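PDB 3W43: phosphoserine phosphatase RsbX from Bacillus subtilis, which dephosphorylates RsbS and negatively regulates sigma-B activity, keeping it low during growth and restoring its prestress level after induction. Local coordinates for residues L38-A43 and F151-D156; D27-K32 and T192-Q197; Y15-E20 and T185-D190. All blocks are in the same frame, centred on the assembly; numbering follows the deposited sequence.

Contact 1: residues L38-A43 and F151-D156; sequences LICAVA and FIIHTD. With MN (manganese (II) ion), chain B.
V42 packs against I153 and T155, and this is the tightest part of the interface between strands 38-43 and 151-154. The CG1 methyl of V42 lies 3.5 Å from CG2 of T155, the two side chains meeting at about a right angle. Its other methyl, CG2, comes to 3.7 Å from I153 CG2 as the V42 and I153 side chains pass antiparallel to one another. With CG1 anti to the backbone N (chi1 176°), V42 turns one methyl to each partner. Farther along, contact thins to single atoms: C40 SG reaches the end of I153 at CD1, 3.9 Å away, and L38 CD2 approaches CZ of the F151 ring at the same separation from the opposite direction, obliquely. The neighbouring I194 and L93 fill in around these residues from the two sheets.

The strand axes lie 7.7 Å apart at 34°, too distant for backbone pairing, so between these two strands of the PP2C-type sandwich the contact is made through side chains. The hydroxyl of T155 is engaged by D27 and the backbone N of T192.

Beyond T155 the segment leaves the hydrophobic layer and becomes hydrated. D156 takes no part in the apolar packing; its OD1 binds manganese at 2.1 Å, while OD2 accepts a hydrogen bond from one of the three metal-bound waters. Behind it, H154 ND1 donates to T155 O at 2.9 Å, a nearly straight bond (168°) lying in the imidazole plane but above the carbonyl plane. The chemistry thus changes from one residue to the next, from the T155 methyl to a D156 carboxylate that binds a manganese ion also held by D44 and D189, which implies that the buried apolar core directly abuts the hydrated metal centre.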
loop_
_atom_site.group_PDB
_atom_site.type_symbol
_atom_site.label_atom_id
_atom_site.label_comp_id
_atom_site.label_asym_id
_atom_site.label_seq_id
_atom_site.Cartn_x
_atom_site.Cartn_y
_atom_site.Cartn_z
ATOM N N LEU A 38 2.777 -6.526 -11.173
ATOM C CA LEU A 38 3.033 -6.157 -9.788
ATOM C C LEU A 38 1.842 -6.589 -8.954
ATOM O O LEU A 38 0.692 -6.380 -9.363
ATOM C CB LEU A 38 3.188 -4.640 -9.631
ATOM C CG LEU A 38 3.478 -4.128 -8.206
ATOM C CD1 LEU A 38 4.932 -4.407 -7.860
ATOM C CD2 LEU A 38 3.169 -2.645 -8.074
ATOM N N ILE A 39 2.111 -7.170 -7.790
ATOM C CA ILE A 39 1.115 -7.237 -6.709
ATOM C C ILE A 39 1.711 -6.464 -5.549
ATOM O O ILE A 39 2.876 -6.655 -5.221
ATOM C CB ILE A 39 0.762 -8.722 -6.312
ATOM C CG1 ILE A 39 -0.176 -8.805 -5.115
ATOM C CG2 ILE A 39 1.998 -9.519 -5.940
ATOM C CD1 ILE A 39 -1.579 -8.539 -5.404
ATOM N N CYS A 40 0.907 -5.612 -4.925
ATOM C CA CYS A 40 1.363 -4.772 -3.827
ATOM C C CYS A 40 0.230 -4.612 -2.838
ATOM O O CYS A 40 -0.829 -4.137 -3.217
ATOM C CB CYS A 40 1.736 -3.392 -4.396
ATOM S SG CYS A 40 2.394 -2.266 -3.181
ATOM N N ALA A 41 0.460 -4.981 -1.579
ATOM C CA ALA A 41 -0.546 -4.811 -0.534
ATOM C C ALA A 41 0.078 -4.215 0.697
ATOM O O ALA A 41 1.204 -4.562 1.061
ATOM C CB ALA A 41 -1.204 -6.132 -0.199
ATOM N N VAL A 42 -0.666 -3.336 1.354
ATOM C CA VAL A 42 -0.234 -2.751 2.615
ATOM C C VAL A 42 -1.409 -2.862 3.574
ATOM O O VAL A 42 -2.531 -2.510 3.205
ATOM C CB VAL A 42 0.180 -1.266 2.421
ATOM C CG1 VAL A 42 0.542 -0.630 3.736
ATOM C CG2 VAL A 42 1.339 -1.147 1.435
ATOM N N ALA A 43 -1.151 -3.346 4.787
ATOM C CA ALA A 43 -2.194 -3.549 5.784
ATOM C C ALA A 43 -1.782 -2.991 7.136
ATOM O O ALA A 43 -0.627 -3.080 7.532
ATOM C CB ALA A 43 -2.521 -5.024 5.913
ATOM N N PHE A 151 3.572 6.345 -7.831
ATOM C CA PHE A 151 2.550 6.199 -6.817
ATOM C C PHE A 151 3.144 5.997 -5.442
ATOM O O PHE A 151 4.317 5.625 -5.294
ATOM C CB PHE A 151 1.581 5.054 -7.160
ATOM C CG PHE A 151 2.202 3.684 -7.113
ATOM C CD1 PHE A 151 2.308 2.985 -5.917
ATOM C CD2 PHE A 151 2.692 3.093 -8.279
ATOM C CE1 PHE A 151 2.908 1.720 -5.877
ATOM C CE2 PHE A 151 3.276 1.836 -8.240
ATOM C CZ PHE A 151 3.382 1.150 -7.042
ATOM N N ILE A 152 2.302 6.217 -4.435
ATOM C CA ILE A 152 2.575 5.796 -3.074
ATOM C C ILE A 152 1.342 5.091 -2.504
ATOM O O ILE A 152 0.202 5.483 -2.803
ATOM C CB ILE A 152 3.005 7.008 -2.188
ATOM C CG1 ILE A 152 3.539 6.543 -0.828
ATOM C CG2 ILE A 152 1.869 8.031 -2.037
ATOM C CD1 ILE A 152 4.173 7.659 -0.000
ATOM N N ILE A 153 1.595 4.054 -1.704
ATOM C CA ILE A 153 0.574 3.516 -0.820
ATOM C C ILE A 153 1.126 3.663 0.592
ATOM O O ILE A 153 2.273 3.284 0.850
ATOM C CB ILE A 153 0.267 2.024 -1.097
ATOM C CG1 ILE A 153 -0.286 1.836 -2.507
ATOM C CG2 ILE A 153 -0.730 1.477 -0.076
ATOM C CD1 ILE A 153 -0.416 0.376 -2.927
ATOM N N HIS A 154 0.344 4.191 1.525
ATOM C CA HIS A 154 0.864 4.408 2.869
ATOM C C HIS A 154 -0.157 4.205 3.955
ATOM O O HIS A 154 -1.351 4.520 3.783
ATOM C CB HIS A 154 1.542 5.784 3.002
ATOM C CG HIS A 154 0.620 6.967 2.943
ATOM N ND1 HIS A 154 -0.022 7.459 4.058
ATOM C CD2 HIS A 154 0.297 7.806 1.925
ATOM C CE1 HIS A 154 -0.718 8.533 3.725
ATOM N NE2 HIS A 154 -0.533 8.773 2.439
ATOM N N THR A 155 0.315 3.687 5.081
ATOM C CA THR A 155 -0.534 3.634 6.262
ATOM C C THR A 155 -0.677 4.996 6.919
ATOM O O THR A 155 0.030 5.959 6.588
ATOM C CB THR A 155 -0.056 2.583 7.283
ATOM O OG1 THR A 155 1.249 2.940 7.760
ATOM C CG2 THR A 155 -0.039 1.198 6.665
ATOM N N ASP A 156 -1.618 5.067 7.851
ATOM C CA ASP A 156 -1.972 6.313 8.510
ATOM C C ASP A 156 -0.900 6.826 9.480
ATOM O O ASP A 156 -1.027 7.920 10.005
ATOM C CB ASP A 156 -3.355 6.193 9.170
ATOM C CG ASP A 156 -3.423 5.099 10.222
ATOM O OD1 ASP A 156 -2.362 4.622 10.678
ATOM O OD2 ASP A 156 -4.558 4.719 10.602
HETATM MN MN MN B . -1.919 2.956 11.935
HETATM O O HOH W 1 -3.931 3.374 12.823
HETATM O O HOH W 2 -1.637 1.674 13.698
HETATM O O HOH W 3 -0.038 2.409 10.975
#

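Contact 2: residues D27-K32 and T192-Q197; sequences DSFFMK and TYILGQ
D27 opens the contact with its one polar link: T192 OG1 donates a hydrogen bond, 2.7 Å long, to D27 OD2, which accepts it on the lone pair directed away from OD1. Setting OG1 beside its own backbone N, T192 presents the hydroxyl to D27 and keeps CG2 for the apolar side. Q16 NE2 bonds to the same T192 OG1, so the buried carboxylate belongs to a small polar network. S28, next in the strand, points the other way, toward helix 49-66.

F29 then takes over with apolar contact. Its CB lies 4.1 Å from I194 CD1, and CD2 of its ring stands 4.2 Å from T192 CG2; both methyls approach the ring obliquely. The F29 side chain also touches V14 of strand 10-17. F30 turns back to helix 49-66, as the strand alternation requires.

M31 ends the walk. The extended chi1 and chi2 (-175°, 165°) put SD 3.7 Å from I194 CG2, and the bend at chi3 brings CE to 3.9 Å from the same atom; the two side chains pass antiparallel. I194 therefore serves both apolar residues of strand 27-32, CD1 meeting F29 and CG2 meeting M31.

The axes are 8.2 Å apart at 23°, and the nearest CA pair, D27 and T192, is separated by 6.8 Å. This is face-to-face packing of two antiparallel sheets, the central beta-sandwich of the PPM (PP2C) phosphatase fold, with D27 at its metal-site end.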
loop_
_atom_site.group_PDB
_atom_site.type_symbol
_atom_site.label_atom_id
_atom_site.label_comp_id
_atom_site.label_asym_id
_atom_site.label_seq_id
_atom_site.Cartn_x
_atom_site.Cartn_y
_atom_site.Cartn_z
ATOM N N ASP A 27 1.783 -2.915 11.181
ATOM C CA ASP A 27 1.559 -2.838 9.733
ATOM C C ASP A 27 2.288 -4.008 9.073
ATOM O O ASP A 27 3.359 -4.408 9.552
ATOM C CB ASP A 27 2.193 -1.582 9.127
ATOM C CG ASP A 27 1.559 -0.258 9.564
ATOM O OD1 ASP A 27 0.498 -0.212 10.239
ATOM O OD2 ASP A 27 2.188 0.760 9.192
ATOM N N SER A 28 1.762 -4.498 7.944
ATOM C CA SER A 28 2.484 -5.464 7.111
ATOM C C SER A 28 2.378 -5.057 5.654
ATOM O O SER A 28 1.518 -4.264 5.276
ATOM C CB SER A 28 1.903 -6.876 7.263
ATOM O OG SER A 28 2.055 -7.386 8.575
ATOM N N PHE A 29 3.242 -5.614 4.822
ATOM C CA PHE A 29 3.136 -5.406 3.394
ATOM C C PHE A 29 3.546 -6.672 2.665
ATOM O O PHE A 29 4.256 -7.516 3.209
ATOM C CB PHE A 29 4.001 -4.224 2.946
ATOM C CG PHE A 29 5.465 -4.440 3.184
ATOM C CD1 PHE A 29 6.271 -5.045 2.225
ATOM C CD2 PHE A 29 6.036 -4.077 4.405
ATOM C CE1 PHE A 29 7.627 -5.280 2.480
ATOM C CE2 PHE A 29 7.380 -4.291 4.666
ATOM C CZ PHE A 29 8.176 -4.902 3.706
ATOM N N PHE A 30 3.082 -6.787 1.428
ATOM C CA PHE A 30 3.583 -7.785 0.509
ATOM C C PHE A 30 3.753 -7.158 -0.850
ATOM O O PHE A 30 2.850 -6.452 -1.322
ATOM C CB PHE A 30 2.645 -8.993 0.362
ATOM C CG PHE A 30 3.205 -10.031 -0.573
ATOM C CD1 PHE A 30 4.244 -10.851 -0.138
ATOM C CD2 PHE A 30 2.780 -10.129 -1.899
ATOM C CE1 PHE A 30 4.826 -11.777 -0.979
ATOM C CE2 PHE A 30 3.364 -11.059 -2.757
ATOM C CZ PHE A 30 4.387 -11.881 -2.294
ATOM N N MET A 31 4.875 -7.431 -1.508
ATOM C CA MET A 31 5.047 -6.952 -2.867
ATOM C C MET A 31 5.867 -7.919 -3.700
ATOM O O MET A 31 6.854 -8.483 -3.221
ATOM C CB MET A 31 5.688 -5.565 -2.860
ATOM C CG MET A 31 5.790 -4.959 -4.241
ATOM S SD MET A 31 6.128 -3.200 -4.246
ATOM C CE MET A 31 7.717 -3.180 -3.456
ATOM N N LYS A 32 5.449 -8.116 -4.944
ATOM C CA LYS A 32 6.188 -8.948 -5.883
ATOM C C LYS A 32 6.030 -8.322 -7.250
ATOM O O LYS A 32 4.913 -8.125 -7.717
ATOM C CB LYS A 32 5.629 -10.381 -5.890
ATOM C CG LYS A 32 6.286 -11.369 -6.860
ATOM C CD LYS A 32 5.605 -12.753 -6.809
ATOM C CE LYS A 32 4.241 -12.775 -7.519
ATOM N NZ LYS A 32 3.516 -14.099 -7.445
ATOM N N THR A 192 4.274 2.821 7.371
ATOM C CA THR A 192 4.694 2.014 6.230
ATOM C C THR A 192 4.314 2.746 4.954
ATOM O O THR A 192 3.178 3.217 4.824
ATOM C CB THR A 192 3.972 0.649 6.231
ATOM O OG1 THR A 192 4.188 -0.007 7.484
ATOM C CG2 THR A 192 4.490 -0.257 5.124
ATOM N N TYR A 193 5.224 2.802 3.992
ATOM C CA TYR A 193 4.848 3.243 2.665
ATOM C C TYR A 193 5.614 2.498 1.599
ATOM O O TYR A 193 6.728 2.028 1.828
ATOM C CB TYR A 193 4.974 4.762 2.486
ATOM C CG TYR A 193 6.350 5.376 2.620
ATOM C CD1 TYR A 193 7.261 5.391 1.557
ATOM C CD2 TYR A 193 6.719 6.013 3.809
ATOM C CE1 TYR A 193 8.515 6.000 1.699
ATOM C CE2 TYR A 193 7.942 6.632 3.944
ATOM C CZ TYR A 193 8.841 6.617 2.903
ATOM O OH TYR A 193 10.053 7.247 3.087
ATOM N N ILE A 194 4.988 2.403 0.429
ATOM C CA ILE A 194 5.618 1.867 -0.767
ATOM C C ILE A 194 5.489 2.903 -1.868
ATOM O O ILE A 194 4.391 3.363 -2.182
ATOM C CB ILE A 194 4.975 0.535 -1.201
ATOM C CG1 ILE A 194 5.067 -0.482 -0.054
ATOM C CG2 ILE A 194 5.641 0.024 -2.475
ATOM C CD1 ILE A 194 4.540 -1.864 -0.381
ATOM N N LEU A 195 6.643 3.286 -2.413
ATOM C CA LEU A 195 6.736 4.169 -3.572
ATOM C C LEU A 195 7.059 3.357 -4.796
ATOM O O LEU A 195 7.883 2.440 -4.740
ATOM C CB LEU A 195 7.872 5.170 -3.365
ATOM C CG LEU A 195 7.563 6.324 -2.416
ATOM C CD1 LEU A 195 8.870 6.932 -1.903
ATOM C CD2 LEU A 195 6.683 7.379 -3.102
ATOM N N GLY A 196 6.417 3.697 -5.905
ATOM C CA GLY A 196 6.736 3.071 -7.173
ATOM C C GLY A 196 6.840 4.088 -8.290
ATOM O O GLY A 196 6.060 5.037 -8.363
ATOM N N GLN A 197 7.803 3.873 -9.177
ATOM C CA GLN A 197 7.944 4.660 -10.390
ATOM C C GLN A 197 7.821 3.713 -11.573
ATOM O O GLN A 197 8.628 2.797 -11.718
ATOM C CB GLN A 197 9.300 5.361 -10.389
ATOM C CG GLN A 197 9.685 6.007 -11.689
ATOM C CD GLN A 197 8.712 7.080 -12.037
ATOM O OE1 GLN A 197 8.601 8.083 -11.328
ATOM N NE2 GLN A 197 7.968 6.883 -13.116
#

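Contact 3: residues Y15-E20 and T185-D190; sequences YQLNKE and TSRKDD. With MN (manganese (II) ion), chain B.
A bend at chi3 (69°) turns the R187 guanidinium back over residues 17-20, while CG of L17, anti to its backbone N (chi1 177°), lets CD2 reach R187 CG at 3.6 Å. The two side chains cross at about a right angle, and L17 CD1 lies over one guanidinium face. E20 OE2 lies over the opposite face, 3.5 Å from NH1, well out of plane: a salt bridge of charges alone. The directed bond runs from R187 NE to N18 O, 2.7 Å and close to the guanidinium plane; NH2 adds weak bonds to N18 O and K19 O.

Backbone groups secure the rest. E20 N donates to R187 O at 2.9 Å, in the carbonyl plane on a lone pair. K19 N donates almost straight (175°) to D190 OD1, whose partner oxygen OD2 accepts from G26 N. A water lies within hydrogen-bonding distance of L17 O and D189 O, and two others link the extended K19 side chain to K188 O and D189 OD1.

D189 OD2 binds manganese at 2.2 Å, and a metal-bound water donates to D190 O. The loop therefore carries one of the aspartates of the metal centre characteristic of PPM-type phosphatases.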
loop_
_atom_site.group_PDB
_atom_site.type_symbol
_atom_site.label_atom_id
_atom_site.label_comp_id
_atom_site.label_asym_id
_atom_site.label_seq_id
_atom_site.Cartn_x
_atom_site.Cartn_y
_atom_site.Cartn_z
ATOM N N TYR A 15 9.401 1.553 2.829
ATOM C CA TYR A 15 9.892 2.092 4.089
ATOM C C TYR A 15 8.966 1.648 5.206
ATOM O O TYR A 15 7.747 1.711 5.049
ATOM C CB TYR A 15 9.939 3.633 4.047
ATOM C CG TYR A 15 10.386 4.262 5.370
ATOM C CD1 TYR A 15 9.472 4.487 6.413
ATOM C CD2 TYR A 15 11.725 4.577 5.601
ATOM C CE1 TYR A 15 9.873 5.023 7.636
ATOM C CE2 TYR A 15 12.131 5.141 6.822
ATOM C CZ TYR A 15 11.196 5.350 7.838
ATOM O OH TYR A 15 11.574 5.884 9.062
ATOM N N GLN A 16 9.533 1.227 6.332
ATOM C CA GLN A 16 8.726 0.926 7.511
ATOM C C GLN A 16 9.437 1.260 8.801
ATOM O O GLN A 16 10.617 0.958 8.960
ATOM C CB GLN A 16 8.321 -0.539 7.532
ATOM C CG GLN A 16 7.293 -0.883 8.579
ATOM C CD GLN A 16 6.818 -2.305 8.444
ATOM O OE1 GLN A 16 7.526 -3.237 8.814
ATOM N NE2 GLN A 16 5.614 -2.485 7.912
ATOM N N LEU A 17 8.710 1.852 9.741
ATOM C CA LEU A 17 9.238 2.088 11.086
ATOM C C LEU A 17 8.151 1.815 12.106
ATOM O O LEU A 17 7.021 2.285 11.957
ATOM C CB LEU A 17 9.767 3.523 11.229
ATOM C CG LEU A 17 10.300 4.006 12.576
ATOM C CD1 LEU A 17 11.455 3.145 13.031
ATOM C CD2 LEU A 17 10.720 5.456 12.448
ATOM N N ASN A 18 8.504 1.076 13.150
ATOM C CA ASN A 18 7.557 0.756 14.204
ATOM C C ASN A 18 7.177 1.952 15.060
ATOM O O ASN A 18 7.974 2.867 15.279
ATOM C CB ASN A 18 8.153 -0.291 15.147
ATOM C CG ASN A 18 8.397 -1.626 14.472
ATOM O OD1 ASN A 18 8.053 -1.826 13.310
ATOM N ND2 ASN A 18 9.001 -2.548 15.208
ATOM N N LYS A 19 5.966 1.903 15.596
ATOM C CA LYS A 19 5.581 2.789 16.667
ATOM C C LYS A 19 6.615 2.732 17.791
ATOM O O LYS A 19 7.241 1.698 18.046
ATOM C CB LYS A 19 4.236 2.341 17.210
ATOM C CG LYS A 19 3.689 3.277 18.252
ATOM C CD LYS A 19 2.329 2.864 18.708
ATOM C CE LYS A 19 1.793 3.888 19.680
ATOM N NZ LYS A 19 0.368 3.633 19.947
ATOM N N GLU A 20 6.776 3.864 18.465
ATOM C CA GLU A 20 7.654 3.984 19.624
ATOM C C GLU A 20 7.414 2.854 20.616
ATOM O O GLU A 20 6.274 2.546 20.962
ATOM C CB GLU A 20 7.387 5.320 20.320
ATOM C CG GLU A 20 8.440 5.702 21.340
ATOM C CD GLU A 20 9.611 6.391 20.682
ATOM O OE1 GLU A 20 9.540 7.625 20.493
ATOM O OE2 GLU A 20 10.594 5.699 20.344
ATOM N N THR A 185 9.984 10.899 11.832
ATOM C CA THR A 185 10.866 11.031 12.994
ATOM C C THR A 185 10.143 11.031 14.339
ATOM O O THR A 185 10.777 11.212 15.379
ATOM C CB THR A 185 11.738 12.299 12.895
ATOM O OG1 THR A 185 10.896 13.452 12.801
ATOM C CG2 THR A 185 12.660 12.231 11.684
ATOM N N SER A 186 8.834 10.795 14.324
ATOM C CA SER A 186 8.054 10.907 15.547
ATOM C C SER A 186 7.667 9.560 16.164
ATOM O O SER A 186 7.501 9.473 17.377
ATOM C CB SER A 186 6.834 11.800 15.313
ATOM O OG SER A 186 7.246 13.096 14.899
ATOM N N ARG A 187 7.537 8.515 15.339
ATOM C CA ARG A 187 7.149 7.172 15.817
ATOM C C ARG A 187 5.846 7.153 16.620
ATOM O O ARG A 187 5.660 6.304 17.491
ATOM C CB ARG A 187 8.279 6.494 16.611
ATOM C CG ARG A 187 9.493 6.178 15.768
ATOM C CD ARG A 187 10.488 5.322 16.515
ATOM N NE ARG A 187 10.001 3.963 16.750
ATOM C CZ ARG A 187 10.642 3.051 17.481
ATOM N NH1 ARG A 187 11.798 3.342 18.071
ATOM N NH2 ARG A 187 10.124 1.836 17.624
ATOM N N LYS A 188 4.936 8.071 16.310
ATOM C CA LYS A 188 3.657 8.098 17.016
ATOM C C LYS A 188 2.806 6.881 16.686
ATOM O O LYS A 188 1.984 6.448 17.495
ATOM C CB LYS A 188 2.882 9.391 16.749
ATOM C CG LYS A 188 3.481 10.634 17.405
ATOM C CD LYS A 188 2.607 11.868 17.189
ATOM C CE LYS A 188 1.383 11.892 18.101
ATOM N NZ LYS A 188 1.730 12.076 19.546
ATOM N N ASP A 189 3.004 6.335 15.490
ATOM C CA ASP A 189 2.308 5.129 15.071
ATOM C C ASP A 189 3.252 4.347 14.182
ATOM O O ASP A 189 4.227 4.901 13.681
ATOM C CB ASP A 189 1.035 5.509 14.293
ATOM C CG ASP A 189 0.134 4.325 13.997
ATOM O OD1 ASP A 189 0.307 3.251 14.628
ATOM O OD2 ASP A 189 -0.757 4.476 13.128
ATOM N N ASP A 190 2.946 3.068 13.963
ATOM C CA ASP A 190 3.557 2.312 12.876
ATOM C C ASP A 190 3.407 3.107 11.590
ATOM O O ASP A 190 2.344 3.682 11.315
ATOM C CB ASP A 190 2.874 0.957 12.703
ATOM C CG ASP A 190 3.068 0.031 13.899
ATOM O OD1 ASP A 190 4.172 -0.008 14.491
ATOM O OD2 ASP A 190 2.108 -0.689 14.242
HETATM MN MN MN B . -1.919 2.956 11.935
HETATM O O HOH W 4 6.722 4.999 13.081
HETATM O O HOH W 5 -0.581 5.009 17.541
HETATM O O HOH W 6 -1.071 2.468 17.290
HETATM O O HOH W 7 7.001 8.714 19.983
HETATM O O HOH W 2 -1.637 1.674 13.698
HETATM O O HOH W 3 -0.038 2.409 10.975
HETATM O O HOH W 1 -3.931 3.374 12.823
#

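Overall arrangement
From the N terminus, strand 10-17 and its following loop meet residues 185-190 in contact 3, closing a loop over most of the chain. Strand 27-33 then meets strand 191-198 in contact 2; its segments alternate with those of contact 3, so the two cross. Contact 1, between strands 37-45 and 150-154, is nested within both. Contacts 1 and 2, their centres 5 Å apart, join the two sheets face to face: strands 27-33 and 37-45 are neighbours in one, 150-154 and 191-198 in the other. Contact 3, centred about 15 Å from contact 2, ties the loop after strand 10-17 to the loop before strand 191-198, at the metal end, where D156 and D189 share manganese.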